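Local coordinates for endoglucanase FnCel5A (Fervidobacterium nodosum, PDB 3NCO), which probably hydrolyses internal beta-1,4-glucosidic bonds of cellulose, as an endoglucanase of glycoside hydrolase family 5, at residues L137-N143 with R172-D177; I199-Y205 with V254-E260; V226-G230 with S271-W275. One frame throughout, in Å; residues are numbered along the deposited sequence.

Contact 1: L137-N143 with R172-D177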
loop_
_atom_site.group_PDB
_atom_site.type_symbol
_atom_site.label_atom_id
_atom_site.label_comp_id
_atom_site.label_asym_id
_atom_site.label_seq_id
_atom_site.Cartn_x
_atom_site.Cartn_y
_atom_site.Cartn_z
ATOM N N LEU A 137 -10.476 -10.253 -1.038
ATOM C CA LEU A 137 -9.205 -9.993 -1.754
ATOM C C LEU A 137 -9.405 -8.823 -2.733
ATOM O O LEU A 137 -10.234 -8.929 -3.653
ATOM C CB LEU A 137 -8.758 -11.208 -2.569
ATOM C CG LEU A 137 -7.499 -11.013 -3.431
ATOM C CD1 LEU A 137 -6.219 -10.796 -2.560
ATOM C CD2 LEU A 137 -7.339 -12.211 -4.381
ATOM N N PHE A 138 -8.565 -7.798 -2.568
ATOM C CA PHE A 138 -8.546 -6.604 -3.452
ATOM C C PHE A 138 -7.272 -6.583 -4.296
ATOM O O PHE A 138 -6.221 -7.049 -3.811
ATOM C CB PHE A 138 -8.516 -5.309 -2.606
ATOM C CG PHE A 138 -9.733 -5.091 -1.746
ATOM C CD1 PHE A 138 -10.819 -5.923 -1.786
ATOM C CD2 PHE A 138 -9.795 -3.958 -0.940
ATOM C CE1 PHE A 138 -11.923 -5.717 -0.909
ATOM C CE2 PHE A 138 -10.891 -3.715 -0.105
ATOM C CZ PHE A 138 -11.955 -4.612 -0.070
ATOM N N PHE A 139 -7.347 -6.048 -5.531
ATOM C CA PHE A 139 -6.136 -5.889 -6.339
ATOM C C PHE A 139 -5.650 -4.445 -6.269
ATOM O O PHE A 139 -6.457 -3.543 -6.008
ATOM C CB PHE A 139 -6.436 -6.161 -7.812
ATOM C CG PHE A 139 -6.819 -7.589 -8.095
ATOM C CD1 PHE A 139 -6.513 -8.570 -7.146
ATOM C CD2 PHE A 139 -7.421 -7.967 -9.331
ATOM C CE1 PHE A 139 -6.838 -9.886 -7.344
ATOM C CE2 PHE A 139 -7.741 -9.314 -9.585
ATOM C CZ PHE A 139 -7.431 -10.295 -8.599
ATOM N N GLU A 140 -4.357 -4.207 -6.509
ATOM C CA GLU A 140 -3.812 -2.860 -6.503
ATOM C C GLU A 140 -2.797 -2.752 -7.639
ATOM O O GLU A 140 -1.718 -3.313 -7.513
ATOM C CB GLU A 140 -3.135 -2.595 -5.162
ATOM C CG GLU A 140 -2.507 -1.176 -5.148
ATOM C CD GLU A 140 -1.794 -0.795 -3.862
ATOM O OE1 GLU A 140 -1.695 -1.664 -2.969
ATOM O OE2 GLU A 140 -1.326 0.338 -3.755
ATOM N N ILE A 141 -3.174 -2.102 -8.745
ATOM C CA ILE A 141 -2.421 -2.197 -10.001
ATOM C C ILE A 141 -0.920 -1.958 -9.884
ATOM O O ILE A 141 -0.114 -2.782 -10.342
ATOM C CB ILE A 141 -2.992 -1.237 -11.045
ATOM C CG1 ILE A 141 -4.366 -1.792 -11.423
ATOM C CG2 ILE A 141 -2.129 -1.259 -12.346
ATOM C CD1 ILE A 141 -5.211 -0.791 -12.256
ATOM N N PHE A 142 -0.544 -0.846 -9.235
ATOM C CA PHE A 142 0.881 -0.528 -9.097
ATOM C C PHE A 142 1.153 0.384 -7.914
ATOM O O PHE A 142 0.413 1.336 -7.666
ATOM C CB PHE A 142 1.473 0.044 -10.392
ATOM C CG PHE A 142 2.966 0.067 -10.409
ATOM C CD1 PHE A 142 3.724 -1.123 -10.316
ATOM C CD2 PHE A 142 3.625 1.291 -10.453
ATOM C CE1 PHE A 142 5.130 -1.068 -10.276
ATOM C CE2 PHE A 142 5.020 1.357 -10.461
ATOM C CZ PHE A 142 5.771 0.194 -10.369
ATOM N N ASN A 143 2.257 0.113 -7.229
ATOM C CA ASN A 143 2.689 0.930 -6.098
ATOM C C ASN A 143 3.460 2.152 -6.569
ATOM O O ASN A 143 4.450 2.054 -7.277
ATOM C CB ASN A 143 3.634 0.061 -5.268
ATOM C CG ASN A 143 4.205 0.788 -4.083
ATOM O OD1 ASN A 143 5.426 1.057 -4.020
ATOM N ND2 ASN A 143 3.373 1.146 -3.211
ATOM N N ARG A 172 -14.403 -6.896 -8.625
ATOM C CA ARG A 172 -13.404 -6.873 -7.557
ATOM C C ARG A 172 -12.862 -5.476 -7.374
ATOM O O ARG A 172 -12.607 -4.749 -8.354
ATOM C CB ARG A 172 -12.231 -7.813 -7.841
ATOM C CG ARG A 172 -11.363 -8.056 -6.566
ATOM C CD ARG A 172 -10.232 -9.045 -6.866
ATOM N NE ARG A 172 -10.790 -10.352 -7.304
ATOM C CZ ARG A 172 -11.364 -11.259 -6.496
ATOM N NH1 ARG A 172 -11.421 -11.053 -5.170
ATOM N NH2 ARG A 172 -11.860 -12.365 -7.028
ATOM N N ILE A 173 -12.680 -5.109 -6.120
ATOM C CA ILE A 173 -12.070 -3.814 -5.844
ATOM C C ILE A 173 -10.657 -3.717 -6.461
ATOM O O ILE A 173 -9.820 -4.601 -6.250
ATOM C CB ILE A 173 -12.012 -3.553 -4.362
ATOM C CG1 ILE A 173 -13.430 -3.344 -3.805
ATOM C CG2 ILE A 173 -11.102 -2.326 -4.089
ATOM C CD1 ILE A 173 -14.096 -2.055 -4.217
ATOM N N VAL A 174 -10.382 -2.634 -7.194
ATOM C CA VAL A 174 -9.038 -2.390 -7.686
ATOM C C VAL A 174 -8.606 -1.029 -7.142
ATOM O O VAL A 174 -9.345 -0.021 -7.288
ATOM C CB VAL A 174 -9.014 -2.383 -9.238
ATOM C CG1 VAL A 174 -7.618 -1.868 -9.820
ATOM C CG2 VAL A 174 -9.408 -3.784 -9.728
ATOM N N ILE A 175 -7.422 -0.990 -6.523
ATOM C CA ILE A 175 -6.918 0.235 -5.888
ATOM C C ILE A 175 -5.965 0.912 -6.860
ATOM O O ILE A 175 -5.046 0.270 -7.375
ATOM C CB ILE A 175 -6.173 -0.101 -4.579
ATOM C CG1 ILE A 175 -7.206 -0.535 -3.534
ATOM C CG2 ILE A 175 -5.366 1.100 -4.014
ATOM C CD1 ILE A 175 -6.619 -1.434 -2.495
ATOM N N ILE A 176 -6.225 2.201 -7.078
ATOM C CA ILE A 176 -5.439 3.049 -7.979
ATOM C C ILE A 176 -4.570 4.039 -7.193
ATOM O O ILE A 176 -5.091 4.882 -6.444
ATOM C CB ILE A 176 -6.399 3.888 -8.919
ATOM C CG1 ILE A 176 -7.425 2.979 -9.567
ATOM C CG2 ILE A 176 -5.622 4.704 -9.932
ATOM C CD1 ILE A 176 -6.852 1.756 -10.292
ATOM N N ASP A 177 -3.254 3.923 -7.334
ATOM C CA ASP A 177 -2.323 4.829 -6.640
ATOM C C ASP A 177 -2.226 6.188 -7.291
ATOM O O ASP A 177 -2.217 6.323 -8.480
ATOM C CB ASP A 177 -0.898 4.236 -6.614
ATOM C CG ASP A 177 -0.775 3.052 -5.559
ATOM O OD1 ASP A 177 -1.709 2.203 -5.508
ATOM O OD2 ASP A 177 0.272 2.943 -4.862
HETATM O O HOH W 1 -2.465 1.207 -8.182
#
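Arg172 sets out with CG turned away from its backbone N (chi1 -166°) and then kinks at chi3 (-60°), a course that lays CD on the ring of Phe139 and brings the guanidinium round to Leu137 O. The two segments lie on neighbouring parallel strands of a TIM barrel, fourth and fifth in order, joined through helix 151-168 as a beta-alpha-beta unit. Arg172 CD sits 3.4 Å from the centroid of the Phe139 ring, almost on the ring normal, so this is a CH-pi contact over the middle of the face. Leu137 O lies in the guanidinium plane and accepts a nearly straight bond from NH1 at 2.9 Å (165° at the hydrogen). Further hydrogen bonds from Arg172, to Asn169 and to the carbonyls of Tyr133 and Pro134, fix the rotation of the group.

The strand pairing runs mainly through Phe139, whose N donates to Ile173 O at 3.0 Å and whose O receives Ile175 N at 2.8 Å; Ile141 N adds a weak bond to Ile175 O. Ile173 runs alongside Phe138 and puts CB over one face of that ring, offset toward the rim. Ile141 CD1 reaches Val174 CG1 and Ile176 CD1 on the helix side of the sheet.

On the barrel interior the extended Glu140 side chain crosses that of Asp177 at about a right angle, with OE2 2.6 Å from Asp177 OD1; one of the two acids probably holds a proton. Glu140 OE1 is salt-bridged to Arg59, and Asp177 OD2 accepts the backbone N of Glu144, so both acids have other polar partners. Past Glu140 the segments part enough to admit a water, which lies 2.9 Å from Ile175 O and accepts from Phe142 N and from Asp177 N, each at 3.0 Å.

Contact 2: I199-Y205 with V254-E260; sequences IVSFHYY and VPIFLGE
Glu260 leaves its strand with CG beside the backbone N (chi1 -60°), which leads the chain across His203. CB comes first, 3.4 Å from Tyr205 OH. CG then stands over the centre of the His203 ring, 3.7 Å from its centroid, as a CH-pi contact. CD follows, 3.4 Å from His203 CE1, and the carboxylate is stacked on the imidazole with the planes 22° apart. At the tip, OE1 accepts from Tyr205 OH at 2.7 Å on its anti side and lies at the edge of the tyrosine ring, while OE2 lies 3.2 Å from His203 CE1 and is salt-bridged to Arg59. His203 ND1 bonds to Glu144.

Glu260, His203 and Tyr205 stand at or just past the C-terminal ends of TIM-barrel strands seven and six, the rim where family 5 enzymes keep their active site. Lower down the strands run parallel, crossing at -34°. Phe257 N donates to Val200 O at 2.9 Å, and Phe257 O takes two donors, Phe202 N and Ser201 OG, the latter from above the carbonyl plane. On the helix-facing side, Leu258 CD1 lies over one Phe202 ring face, while Ile256 CG2 meets its edge 3.7 Å from CE2.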
loop_
_atom_site.group_PDB
_atom_site.type_symbol
_atom_site.label_atom_id
_atom_site.label_comp_id
_atom_site.label_asym_id
_atom_site.label_seq_id
_atom_site.Cartn_x
_atom_site.Cartn_y
_atom_site.Cartn_z
ATOM N N ILE A 199 -10.827 2.227 -5.629
ATOM C CA ILE A 199 -10.469 3.046 -4.472
ATOM C C ILE A 199 -9.169 3.743 -4.818
ATOM O O ILE A 199 -8.282 3.129 -5.423
ATOM C CB ILE A 199 -10.248 2.117 -3.244
ATOM C CG1 ILE A 199 -11.603 1.480 -2.845
ATOM C CG2 ILE A 199 -9.680 2.862 -2.020
ATOM C CD1 ILE A 199 -11.492 0.423 -1.755
ATOM N N VAL A 200 -9.027 5.000 -4.397
ATOM C CA VAL A 200 -7.774 5.709 -4.731
ATOM C C VAL A 200 -6.913 5.649 -3.485
ATOM O O VAL A 200 -7.425 5.719 -2.353
ATOM C CB VAL A 200 -8.105 7.203 -5.131
ATOM C CG1 VAL A 200 -6.868 8.073 -5.117
ATOM C CG2 VAL A 200 -8.804 7.232 -6.507
ATOM N N SER A 201 -5.602 5.494 -3.680
ATOM C CA SER A 201 -4.703 5.446 -2.526
ATOM C C SER A 201 -3.546 6.439 -2.597
ATOM O O SER A 201 -2.941 6.587 -3.643
ATOM C CB SER A 201 -4.155 4.025 -2.409
ATOM O OG SER A 201 -3.257 3.943 -1.334
ATOM N N PHE A 202 -3.225 7.063 -1.452
ATOM C CA PHE A 202 -1.986 7.895 -1.366
ATOM C C PHE A 202 -1.167 7.381 -0.209
ATOM O O PHE A 202 -1.677 6.562 0.556
ATOM C CB PHE A 202 -2.259 9.410 -1.224
ATOM C CG PHE A 202 -2.758 9.843 0.157
ATOM C CD1 PHE A 202 -1.970 10.645 0.977
ATOM C CD2 PHE A 202 -4.054 9.484 0.598
ATOM C CE1 PHE A 202 -2.467 11.078 2.259
ATOM C CE2 PHE A 202 -4.531 9.889 1.853
ATOM C CZ PHE A 202 -3.741 10.675 2.663
ATOM N N HIS A 203 0.100 7.750 -0.179
ATOM C CA HIS A 203 0.981 7.387 0.910
ATOM C C HIS A 203 1.420 8.636 1.627
ATOM O O HIS A 203 1.548 9.691 0.999
ATOM C CB HIS A 203 2.200 6.698 0.360
ATOM C CG HIS A 203 1.871 5.410 -0.319
ATOM N ND1 HIS A 203 2.813 4.671 -0.982
ATOM C CD2 HIS A 203 0.705 4.738 -0.411
ATOM C CE1 HIS A 203 2.242 3.573 -1.458
ATOM N NE2 HIS A 203 0.956 3.594 -1.124
ATOM N N TYR A 204 1.627 8.531 2.936
ATOM C CA TYR A 204 1.910 9.707 3.730
ATOM C C TYR A 204 3.146 9.529 4.590
ATOM O O TYR A 204 3.168 8.689 5.493
ATOM C CB TYR A 204 0.735 10.136 4.625
ATOM C CG TYR A 204 0.893 11.580 5.087
ATOM C CD1 TYR A 204 0.726 12.640 4.196
ATOM C CD2 TYR A 204 1.205 11.872 6.428
ATOM C CE1 TYR A 204 0.902 13.964 4.649
ATOM C CE2 TYR A 204 1.372 13.156 6.884
ATOM C CZ TYR A 204 1.213 14.195 5.993
ATOM O OH TYR A 204 1.339 15.476 6.423
ATOM N N TYR A 205 4.145 10.369 4.308
ATOM C CA TYR A 205 5.406 10.377 5.050
ATOM C C TYR A 205 5.922 11.796 5.362
ATOM O O TYR A 205 7.116 11.987 5.622
ATOM C CB TYR A 205 6.453 9.675 4.201
ATOM C CG TYR A 205 6.209 8.185 4.082
ATOM C CD1 TYR A 205 6.479 7.339 5.144
ATOM C CD2 TYR A 205 5.754 7.604 2.854
ATOM C CE1 TYR A 205 6.317 5.978 5.042
ATOM C CE2 TYR A 205 5.598 6.222 2.748
ATOM C CZ TYR A 205 5.876 5.407 3.835
ATOM O OH TYR A 205 5.758 4.045 3.751
ATOM N N VAL A 254 -15.050 9.207 -4.933
ATOM C CA VAL A 254 -14.221 7.979 -4.803
ATOM C C VAL A 254 -13.714 7.850 -3.354
ATOM O O VAL A 254 -13.424 8.857 -2.707
ATOM C CB VAL A 254 -13.076 8.017 -5.843
ATOM C CG1 VAL A 254 -12.076 9.117 -5.512
ATOM C CG2 VAL A 254 -12.414 6.650 -6.056
ATOM N N PRO A 255 -13.623 6.600 -2.823
ATOM C CA PRO A 255 -13.078 6.466 -1.465
ATOM C C PRO A 255 -11.555 6.510 -1.480
ATOM O O PRO A 255 -10.949 6.299 -2.527
ATOM C CB PRO A 255 -13.486 5.050 -1.045
ATOM C CG PRO A 255 -14.258 4.449 -2.161
ATOM C CD PRO A 255 -14.043 5.305 -3.391
ATOM N N ILE A 256 -10.969 6.753 -0.298
ATOM C CA ILE A 256 -9.531 6.913 -0.169
ATOM C C ILE A 256 -8.971 5.918 0.865
ATOM O O ILE A 256 -9.453 5.858 2.007
ATOM C CB ILE A 256 -9.204 8.344 0.358
ATOM C CG1 ILE A 256 -9.597 9.380 -0.683
ATOM C CG2 ILE A 256 -7.742 8.476 0.785
ATOM C CD1 ILE A 256 -8.626 9.432 -1.904
ATOM N N PHE A 257 -7.874 5.232 0.477
ATOM C CA PHE A 257 -7.069 4.367 1.369
ATOM C C PHE A 257 -5.697 4.994 1.524
ATOM O O PHE A 257 -4.980 5.274 0.551
ATOM C CB PHE A 257 -6.993 2.996 0.664
ATOM C CG PHE A 257 -5.964 2.049 1.176
ATOM C CD1 PHE A 257 -5.798 1.707 2.530
ATOM C CD2 PHE A 257 -5.219 1.366 0.207
ATOM C CE1 PHE A 257 -4.879 0.698 2.859
ATOM C CE2 PHE A 257 -4.299 0.418 0.536
ATOM C CZ PHE A 257 -4.150 0.037 1.826
ATOM N N LEU A 258 -5.328 5.264 2.773
ATOM C CA LEU A 258 -3.975 5.710 3.046
ATOM C C LEU A 258 -3.122 4.425 3.137
ATOM O O LEU A 258 -3.100 3.767 4.205
ATOM C CB LEU A 258 -3.996 6.443 4.422
ATOM C CG LEU A 258 -2.633 6.749 5.081
ATOM C CD1 LEU A 258 -1.817 7.590 4.113
ATOM C CD2 LEU A 258 -2.751 7.476 6.452
ATOM N N GLY A 259 -2.473 4.059 2.010
ATOM C CA GLY A 259 -1.903 2.717 1.889
ATOM C C GLY A 259 -0.603 2.500 2.587
ATOM O O GLY A 259 -0.236 1.362 2.870
ATOM N N GLU A 260 0.135 3.595 2.824
ATOM C CA GLU A 260 1.309 3.467 3.665
ATOM C C GLU A 260 1.410 4.704 4.487
ATOM O O GLU A 260 1.149 5.811 4.028
ATOM C CB GLU A 260 2.600 3.355 2.864
ATOM C CG GLU A 260 2.657 2.193 1.948
ATOM C CD GLU A 260 3.953 2.136 1.165
ATOM O OE1 GLU A 260 4.916 2.903 1.464
ATOM O OE2 GLU A 260 4.019 1.383 0.102
#

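Contact 3: V226-G230 with S271-W275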
loop_
_atom_site.group_PDB
_atom_site.type_symbol
_atom_site.label_atom_id
_atom_site.label_comp_id
_atom_site.label_asym_id
_atom_site.label_seq_id
_atom_site.Cartn_x
_atom_site.Cartn_y
_atom_site.Cartn_z
ATOM N N VAL A 226 15.714 14.795 14.398
ATOM C CA VAL A 226 14.601 15.669 14.020
ATOM C C VAL A 226 13.368 15.231 14.837
ATOM O O VAL A 226 12.985 14.072 14.798
ATOM C CB VAL A 226 14.332 15.597 12.481
ATOM C CG1 VAL A 226 13.077 16.361 12.123
ATOM C CG2 VAL A 226 15.561 16.129 11.754
ATOM N N LYS A 227 12.755 16.151 15.591
ATOM C CA LYS A 227 11.628 15.770 16.417
ATOM C C LYS A 227 10.266 15.989 15.746
ATOM O O LYS A 227 10.143 16.708 14.767
ATOM C CB LYS A 227 11.671 16.522 17.755
ATOM C CG LYS A 227 12.940 16.157 18.560
ATOM C CD LYS A 227 13.060 16.952 19.836
ATOM C CE LYS A 227 13.467 18.400 19.515
ATOM N NZ LYS A 227 14.465 18.925 20.499
ATOM N N TRP A 228 9.242 15.384 16.319
ATOM C CA TRP A 228 7.886 15.719 15.949
ATOM C C TRP A 228 7.098 15.696 17.260
ATOM O O TRP A 228 6.964 14.658 17.901
ATOM C CB TRP A 228 7.345 14.729 14.897
ATOM C CG TRP A 228 6.044 15.254 14.231
ATOM C CD1 TRP A 228 5.962 15.966 13.070
ATOM C CD2 TRP A 228 4.697 15.144 14.737
ATOM N NE1 TRP A 228 4.642 16.298 12.813
ATOM C CE2 TRP A 228 3.847 15.794 13.807
ATOM C CE3 TRP A 228 4.121 14.512 15.851
ATOM C CZ2 TRP A 228 2.436 15.856 13.973
ATOM C CZ3 TRP A 228 2.716 14.593 16.047
ATOM C CH2 TRP A 228 1.891 15.265 15.101
ATOM N N GLU A 229 6.565 16.855 17.662
ATOM C CA GLU A 229 6.137 17.038 19.060
ATOM C C GLU A 229 4.646 17.129 19.312
ATOM O O GLU A 229 4.191 17.316 20.474
ATOM C CB GLU A 229 6.859 18.251 19.641
ATOM C CG GLU A 229 8.350 18.025 19.605
ATOM C CD GLU A 229 9.068 19.225 20.085
ATOM O OE1 GLU A 229 9.251 19.295 21.321
ATOM O OE2 GLU A 229 9.401 20.103 19.249
ATOM N N GLY A 230 3.866 17.002 18.239
ATOM C CA GLY A 230 2.425 17.126 18.380
ATOM C C GLY A 230 1.952 18.537 18.703
ATOM O O GLY A 230 0.825 18.714 19.206
ATOM N N SER A 271 8.524 10.794 19.459
ATOM C CA SER A 271 8.097 11.415 18.183
ATOM C C SER A 271 7.355 10.454 17.250
ATOM O O SER A 271 6.311 10.796 16.707
ATOM C CB SER A 271 9.249 12.087 17.429
ATOM O OG SER A 271 9.811 13.155 18.174
ATOM N N ARG A 272 7.867 9.241 17.088
ATOM C CA ARG A 272 7.239 8.255 16.211
ATOM C C ARG A 272 5.817 7.953 16.675
ATOM O O ARG A 272 4.857 7.865 15.865
ATOM C CB ARG A 272 8.063 6.971 16.213
ATOM C CG ARG A 272 9.345 7.115 15.447
ATOM C CD ARG A 272 10.173 5.873 15.514
ATOM N NE ARG A 272 9.654 4.869 14.606
ATOM C CZ ARG A 272 9.792 3.547 14.771
ATOM N NH1 ARG A 272 10.461 3.061 15.812
ATOM N NH2 ARG A 272 9.283 2.710 13.846
ATOM N N VAL A 273 5.689 7.809 18.002
ATOM C CA VAL A 273 4.429 7.433 18.619
ATOM C C VAL A 273 3.384 8.547 18.417
ATOM O O VAL A 273 2.228 8.250 18.015
ATOM C CB VAL A 273 4.658 7.139 20.128
ATOM C CG1 VAL A 273 3.333 7.202 20.899
ATOM C CG2 VAL A 273 5.322 5.790 20.295
ATOM N N LYS A 274 3.806 9.796 18.675
ATOM C CA LYS A 274 2.920 10.965 18.473
ATOM C C LYS A 274 2.530 11.175 16.995
ATOM O O LYS A 274 1.357 11.448 16.688
ATOM C CB LYS A 274 3.568 12.223 19.007
ATOM C CG LYS A 274 3.582 12.292 20.522
ATOM C CD LYS A 274 4.143 13.656 20.993
ATOM C CE LYS A 274 4.484 13.662 22.484
ATOM N NZ LYS A 274 3.376 13.090 23.299
ATOM N N TRP A 275 3.517 11.100 16.097
ATOM C CA TRP A 275 3.256 11.289 14.652
ATOM C C TRP A 275 2.301 10.209 14.154
ATOM O O TRP A 275 1.321 10.510 13.469
ATOM C CB TRP A 275 4.587 11.282 13.865
ATOM C CG TRP A 275 4.433 11.559 12.388
ATOM C CD1 TRP A 275 4.511 12.795 11.761
ATOM C CD2 TRP A 275 4.214 10.590 11.345
ATOM N NE1 TRP A 275 4.330 12.638 10.400
ATOM C CE2 TRP A 275 4.143 11.304 10.127
ATOM C CE3 TRP A 275 4.052 9.189 11.333
ATOM C CZ2 TRP A 275 3.895 10.668 8.903
ATOM C CZ3 TRP A 275 3.821 8.546 10.104
ATOM C CH2 TRP A 275 3.739 9.305 8.922
#
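A single hydrogen bond crosses between Trp228 and Ser271, and it is almost straight: Trp228 N donates to Ser271 OG at 3.0 Å with 172° at the hydrogen. The same hydroxyl is also bonded to Asp268, so OG is held from two partners. A CA-H...O contact reinforces the pairing, with Ser271 CA 3.4 Å from Trp228 O.

The aromatic contact is T-shaped. Trp275 turns the edge of its indole toward the face of Trp228, the five-membered rings having centroids 4.7 Å apart and planes at 87°. CD1 is the leading atom, 3.7 Å from Trp228 NE1 and about as far from CE2. On the opposite face, Gly230 N of the same loop lies over the rim of the Trp228 ring. Trp275 NE1 is occupied elsewhere, bonded to Glu206 O.

In the TIM barrel this joins the excursion between helix 208-211 and helix 232-252 to helix 269-285, the helix after the seventh strand. Trp228 makes most of the loop's share of this contact: with CG anti to N (chi1 -166°), its indole reaches in against helix 269-285 and also touches Phe210 of helix 208-211 and Ile238 of helix 232-252.

CH-pi and apolar contacts complete the packing. Trp275 CA stands over the six-membered ring of Trp228, 3.9 Å from its centroid, and Lys274 CB lies in the ring plane at the edge, 3.9 Å from CZ3. Replacing Trp228 with an alanine would probably leave the edge of Trp275 without the face it meets and open a gap between loop and helix. Farther out, Lys274 CD passes 3.7 Å from Glu229 O, while NZ turns to a salt bridge with Glu270.

Contacts 1 and 2 belong to the barrel core and share one sheet, since strands 174-177 and 198-204 are neighbours in it; Ile176 N and O probably bond to Ile199 O and Ser201 N. Both combine parallel backbone pairing with buried charge, and Arg59 serves a glutamate in each. Contact 3 is peripheral and only partly buried, its centre about 23 Å from that of the chain. It has one hydrogen bond and relies instead on indole packing of a loop against a helix. It meets contact 2 where Trp275 CH2 lies 3.5 Å from Tyr204 O, whereas contacts 1 and 3 come no nearer than about 15 Å, nearest atom to nearest atom.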